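Local coordinates for protein lysin (Enterococcus phage IMEEF1, PDB 6IST) that probably cleaves amide bonds of the enterococcal cell-wall peptidoglycan through a calcium-binding CHAP domain of the cysteine-peptidase type, at residues 99-112 against 121-133. Sequence-based numbering, arbitrary orientation.
Sequences RADGTFVSVDQNWI and PAAAIHHNMDGVW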
loop_
_atom_site.group_PDB
_atom_site.type_symbol
_atom_site.label_atom_id
_atom_site.label_comp_id
_atom_site.label_asym_id
_atom_site.label_seq_id
_atom_site.Cartn_x
_atom_site.Cartn_y
_atom_site.Cartn_z
ATOM N N ARG C 99 -26.551 -26.058 -2.572
ATOM C CA ARG C 99 -27.588 -26.906 -3.175
ATOM C C ARG C 99 -28.999 -26.718 -2.581
ATOM O O ARG C 99 -29.200 -26.202 -1.497
ATOM C CB ARG C 99 -27.140 -28.359 -3.061
ATOM C CG ARG C 99 -25.875 -28.680 -3.836
ATOM C CD ARG C 99 -25.294 -29.978 -3.303
ATOM N NE ARG C 99 -23.993 -30.291 -3.874
ATOM C CZ ARG C 99 -23.429 -31.500 -3.835
ATOM N NH1 ARG C 99 -24.040 -32.548 -3.270
ATOM N NH2 ARG C 99 -22.237 -31.658 -4.380
ATOM N N ALA C 100 -30.002 -27.129 -3.349
ATOM C CA ALA C 100 -31.394 -26.969 -2.985
ATOM C C ALA C 100 -31.813 -27.772 -1.742
ATOM O O ALA C 100 -32.725 -27.385 -1.049
ATOM C CB ALA C 100 -32.273 -27.341 -4.192
ATOM N N ASP C 101 -31.123 -28.870 -1.464
ATOM C CA ASP C 101 -31.420 -29.728 -0.303
ATOM C C ASP C 101 -30.826 -29.212 1.031
ATOM O O ASP C 101 -30.747 -29.958 2.017
ATOM C CB ASP C 101 -30.938 -31.151 -0.600
ATOM C CG ASP C 101 -29.383 -31.268 -0.665
ATOM O OD1 ASP C 101 -28.666 -30.224 -0.596
ATOM O OD2 ASP C 101 -28.873 -32.400 -0.814
ATOM N N GLY C 102 -30.397 -27.949 1.087
ATOM C CA GLY C 102 -29.811 -27.433 2.309
ATOM C C GLY C 102 -28.321 -27.762 2.566
ATOM O O GLY C 102 -27.835 -27.632 3.724
ATOM N N THR C 103 -27.612 -28.259 1.569
ATOM C CA THR C 103 -26.195 -28.575 1.730
ATOM C C THR C 103 -25.335 -27.753 0.800
ATOM O O THR C 103 -25.831 -27.021 -0.095
ATOM C CB THR C 103 -25.912 -30.083 1.527
ATOM O OG1 THR C 103 -26.124 -30.425 0.155
ATOM C CG2 THR C 103 -26.818 -30.949 2.407
ATOM N N PHE C 104 -24.031 -27.798 1.063
ATOM C CA PHE C 104 -23.056 -27.184 0.226
ATOM C C PHE C 104 -21.693 -27.879 0.380
ATOM O O PHE C 104 -21.472 -28.661 1.313
ATOM C CB PHE C 104 -22.974 -25.668 0.548
ATOM C CG PHE C 104 -22.423 -25.347 1.931
ATOM C CD1 PHE C 104 -23.278 -25.222 3.022
ATOM C CD2 PHE C 104 -21.119 -25.117 2.104
ATOM C CE1 PHE C 104 -22.816 -24.947 4.286
ATOM C CE2 PHE C 104 -20.607 -24.868 3.379
ATOM C CZ PHE C 104 -21.467 -24.738 4.443
ATOM N N VAL C 105 -20.790 -27.598 -0.539
ATOM C CA VAL C 105 -19.447 -28.077 -0.481
ATOM C C VAL C 105 -18.432 -26.953 -0.287
ATOM O O VAL C 105 -18.433 -26.010 -1.011
ATOM C CB VAL C 105 -19.119 -28.874 -1.749
ATOM C CG1 VAL C 105 -17.695 -29.314 -1.772
ATOM C CG2 VAL C 105 -20.041 -30.090 -1.856
ATOM N N SER C 106 -17.565 -27.082 0.703
ATOM C CA SER C 106 -16.463 -26.189 0.910
ATOM C C SER C 106 -15.139 -26.978 1.195
ATOM O O SER C 106 -15.171 -28.145 1.624
ATOM C CB SER C 106 -16.805 -25.107 1.983
ATOM O OG SER C 106 -16.919 -25.700 3.275
ATOM N N VAL C 107 -13.978 -26.358 0.935
ATOM C CA VAL C 107 -12.683 -26.910 1.295
ATOM C C VAL C 107 -12.267 -26.170 2.538
ATOM O O VAL C 107 -12.325 -24.919 2.559
ATOM C CB VAL C 107 -11.683 -26.682 0.197
ATOM C CG1 VAL C 107 -10.289 -26.907 0.668
ATOM C CG2 VAL C 107 -12.035 -27.587 -0.934
ATOM N N ASP C 108 -12.046 -26.923 3.581
ATOM C CA ASP C 108 -11.815 -26.371 4.916
ATOM C C ASP C 108 -10.615 -27.097 5.501
ATOM O O ASP C 108 -10.408 -28.292 5.244
ATOM C CB ASP C 108 -12.919 -26.652 5.940
ATOM C CG ASP C 108 -14.375 -26.363 5.513
ATOM O OD1 ASP C 108 -14.695 -25.732 4.491
ATOM O OD2 ASP C 108 -15.230 -26.643 6.408
ATOM N N GLN C 109 -9.822 -26.391 6.329
ATOM C CA GLN C 109 -8.849 -27.040 7.222
ATOM C C GLN C 109 -9.389 -27.199 8.560
ATOM O O GLN C 109 -10.221 -26.394 8.996
ATOM C CB GLN C 109 -7.546 -26.236 7.304
ATOM C CG GLN C 109 -6.825 -26.231 5.999
ATOM C CD GLN C 109 -5.503 -25.510 5.967
ATOM O OE1 GLN C 109 -4.713 -25.787 5.071
ATOM N NE2 GLN C 109 -5.272 -24.544 6.858
ATOM N N ASN C 110 -8.924 -28.252 9.229
ATOM C CA ASN C 110 -9.262 -28.490 10.622
ATOM C C ASN C 110 -10.695 -28.804 10.892
ATOM O O ASN C 110 -11.246 -28.501 11.988
ATOM C CB ASN C 110 -8.772 -27.352 11.522
ATOM C CG ASN C 110 -8.354 -27.865 12.897
ATOM O OD1 ASN C 110 -7.946 -28.994 13.041
ATOM N ND2 ASN C 110 -8.500 -27.047 13.890
ATOM N N TRP C 111 -11.322 -29.466 9.925
ATOM C CA TRP C 111 -12.698 -29.934 10.055
ATOM C C TRP C 111 -12.648 -31.421 10.318
ATOM O O TRP C 111 -13.185 -31.874 11.339
ATOM C CB TRP C 111 -13.569 -29.619 8.824
ATOM C CG TRP C 111 -14.970 -30.167 8.926
ATOM C CD1 TRP C 111 -15.423 -31.377 8.440
ATOM C CD2 TRP C 111 -16.042 -29.599 9.634
ATOM N NE1 TRP C 111 -16.712 -31.550 8.767
ATOM C CE2 TRP C 111 -17.151 -30.451 9.462
ATOM C CE3 TRP C 111 -16.224 -28.379 10.295
ATOM C CZ2 TRP C 111 -18.391 -30.176 9.995
ATOM C CZ3 TRP C 111 -17.435 -28.106 10.824
ATOM C CH2 TRP C 111 -18.537 -28.999 10.667
ATOM N N ILE C 112 -12.076 -32.167 9.388
ATOM C CA ILE C 112 -11.819 -33.598 9.572
ATOM C C ILE C 112 -10.582 -33.798 10.444
ATOM O O ILE C 112 -9.521 -33.173 10.196
ATOM C CB ILE C 112 -11.600 -34.263 8.221
ATOM C CG1 ILE C 112 -12.956 -34.359 7.543
ATOM C CG2 ILE C 112 -11.021 -35.677 8.382
ATOM C CD1 ILE C 112 -12.823 -34.506 6.046
ATOM N N PRO C 121 -5.159 -31.130 7.546
ATOM C CA PRO C 121 -5.136 -30.752 6.139
ATOM C C PRO C 121 -6.482 -30.335 5.548
ATOM O O PRO C 121 -7.547 -30.685 6.045
ATOM C CB PRO C 121 -4.650 -32.053 5.426
ATOM C CG PRO C 121 -4.167 -32.932 6.467
ATOM C CD PRO C 121 -4.764 -32.538 7.759
ATOM N N ALA C 122 -6.391 -29.610 4.456
ATOM C CA ALA C 122 -7.542 -29.149 3.731
ATOM C C ALA C 122 -8.278 -30.372 3.192
ATOM O O ALA C 122 -7.642 -31.338 2.674
ATOM C CB ALA C 122 -7.137 -28.244 2.620
ATOM N N ALA C 123 -9.592 -30.325 3.308
ATOM C CA ALA C 123 -10.432 -31.382 2.756
ATOM C C ALA C 123 -11.635 -30.784 2.144
ATOM O O ALA C 123 -12.139 -29.730 2.569
ATOM C CB ALA C 123 -10.807 -32.347 3.850
ATOM N N ALA C 124 -12.212 -31.478 1.177
ATOM C CA ALA C 124 -13.444 -31.048 0.581
ATOM C C ALA C 124 -14.586 -31.714 1.345
ATOM O O ALA C 124 -14.643 -32.916 1.421
ATOM C CB ALA C 124 -13.502 -31.370 -0.925
ATOM N N ILE C 125 -15.427 -30.896 1.974
ATOM C CA ILE C 125 -16.460 -31.304 2.900
ATOM C C ILE C 125 -17.884 -30.987 2.363
ATOM O O ILE C 125 -18.182 -29.837 1.980
ATOM C CB ILE C 125 -16.357 -30.502 4.213
ATOM C CG1 ILE C 125 -14.908 -30.433 4.757
ATOM C CG2 ILE C 125 -17.331 -31.107 5.230
ATOM C CD1 ILE C 125 -14.360 -31.781 5.014
ATOM N N HIS C 126 -18.768 -31.980 2.376
ATOM C CA HIS C 126 -20.180 -31.786 2.096
ATOM C C HIS C 126 -20.854 -31.403 3.396
ATOM O O HIS C 126 -21.091 -32.257 4.237
ATOM C CB HIS C 126 -20.767 -33.078 1.524
ATOM C CG HIS C 126 -22.179 -32.968 0.985
ATOM N ND1 HIS C 126 -22.916 -34.090 0.634
ATOM C CD2 HIS C 126 -22.978 -31.905 0.701
ATOM C CE1 HIS C 126 -24.111 -33.726 0.200
ATOM N NE2 HIS C 126 -24.179 -32.405 0.230
ATOM N N HIS C 127 -21.119 -30.112 3.575
ATOM C CA HIS C 127 -21.719 -29.599 4.822
ATOM C C HIS C 127 -23.227 -29.431 4.762
ATOM O O HIS C 127 -23.813 -29.252 3.700
ATOM C CB HIS C 127 -21.187 -28.194 5.069
ATOM C CG HIS C 127 -19.762 -28.133 5.548
ATOM N ND1 HIS C 127 -19.412 -28.453 6.839
ATOM C CD2 HIS C 127 -18.630 -27.690 4.949
ATOM C CE1 HIS C 127 -18.131 -28.140 7.035
ATOM N NE2 HIS C 127 -17.614 -27.739 5.885
ATOM N N ASN C 128 -23.859 -29.363 5.935
ATOM C CA ASN C 128 -25.153 -28.745 6.077
ATOM C C ASN C 128 -24.962 -27.350 6.704
ATOM O O ASN C 128 -23.830 -26.884 6.959
ATOM C CB ASN C 128 -26.119 -29.644 6.865
ATOM C CG ASN C 128 -25.652 -29.855 8.300
ATOM O OD1 ASN C 128 -24.938 -29.043 8.864
ATOM N ND2 ASN C 128 -26.014 -30.979 8.863
ATOM N N MET C 129 -26.081 -26.740 6.993
ATOM C CA MET C 129 -26.114 -25.366 7.445
ATOM C C MET C 129 -26.072 -25.217 8.962
ATOM O O MET C 129 -26.123 -24.072 9.437
ATOM C CB MET C 129 -27.366 -24.664 6.867
ATOM C CG MET C 129 -27.285 -24.411 5.331
ATOM S SD MET C 129 -26.034 -23.266 4.801
ATOM C CE MET C 129 -26.775 -21.673 5.236
ATOM N N ASP C 130 -25.852 -26.300 9.699
ATOM C CA ASP C 130 -25.759 -26.197 11.172
ATOM C C ASP C 130 -24.561 -25.334 11.611
ATOM O O ASP C 130 -23.427 -25.585 11.228
ATOM C CB ASP C 130 -25.660 -27.560 11.806
ATOM C CG ASP C 130 -26.970 -28.370 11.695
ATOM O OD1 ASP C 130 -27.973 -27.836 11.160
ATOM O OD2 ASP C 130 -26.969 -29.559 12.125
ATOM N N GLY C 131 -24.873 -24.270 12.359
ATOM C CA GLY C 131 -23.866 -23.268 12.795
ATOM C C GLY C 131 -23.437 -22.180 11.839
ATOM O O GLY C 131 -22.570 -21.343 12.186
ATOM N N VAL C 132 -23.868 -22.267 10.580
ATOM C CA VAL C 132 -23.485 -21.281 9.554
ATOM C C VAL C 132 -24.100 -19.942 9.784
ATOM O O VAL C 132 -25.275 -19.828 9.964
ATOM C CB VAL C 132 -23.820 -21.779 8.138
ATOM C CG1 VAL C 132 -23.408 -20.744 7.075
ATOM C CG2 VAL C 132 -23.056 -23.050 7.896
ATOM N N TRP C 133 -23.267 -18.916 9.810
ATOM C CA TRP C 133 -23.721 -17.537 9.962
ATOM C C TRP C 133 -23.965 -16.933 8.613
ATOM O O TRP C 133 -24.986 -16.308 8.356
ATOM C CB TRP C 133 -22.629 -16.746 10.697
ATOM C CG TRP C 133 -23.014 -15.355 10.904
ATOM C CD1 TRP C 133 -23.619 -14.874 11.948
ATOM C CD2 TRP C 133 -22.761 -14.240 10.020
ATOM N NE1 TRP C 133 -23.801 -13.516 11.816
ATOM C CE2 TRP C 133 -23.327 -13.122 10.599
ATOM C CE3 TRP C 133 -22.149 -14.113 8.780
ATOM C CZ2 TRP C 133 -23.242 -11.838 10.009
ATOM C CZ3 TRP C 133 -22.114 -12.885 8.165
ATOM C CH2 TRP C 133 -22.654 -11.754 8.795
HETATM O O HOH W 1 -28.792 -27.675 6.212
HETATM O O HOH W 2 -10.486 -30.458 7.267
HETATM O O HOH W 3 -8.451 -32.927 7.396
#
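The antiparallel pairing of strands 103-108 and 123-128, at one edge of the six-stranded CHAP sheet, brings H127 against D108, F104 and W111. Three hydrogen-bonded pairs, F104 with H127, S106 with I125 and D108 with A123, set the register; I125 N to S106 O (2.8 Å) is nearly straight at 175°. On the face shared by F104, S106 and D108, the H127 side chain, its CG beside the backbone N (chi1 -74°), meets that of D108 from the opposite direction and gives NE2 to D108 OD2 at 2.7 Å. The acceptor lies near the imidazole plane, yet the donor stands above the carboxylate plane. OD2 also receives H90 NE2, while S106 OG donates to OD1 (2.5 Å), so both oxygens of the D108 carboxylate are held, which should restrict its rotation. The H127 edge points into the W111 face, with CE1 over the indole in a T-shaped stack (planes at 75°), and H127 CB makes a CH-pi contact with F104, 3.8 Å from the ring centroid. On the other face H126 NE2 donates to T103 OG1 (2.8 Å), which itself donates to D101 OD1. With H90 on D108, the site is consistent with the Cys-His-Asp charge relay of CHAP cysteine peptidases.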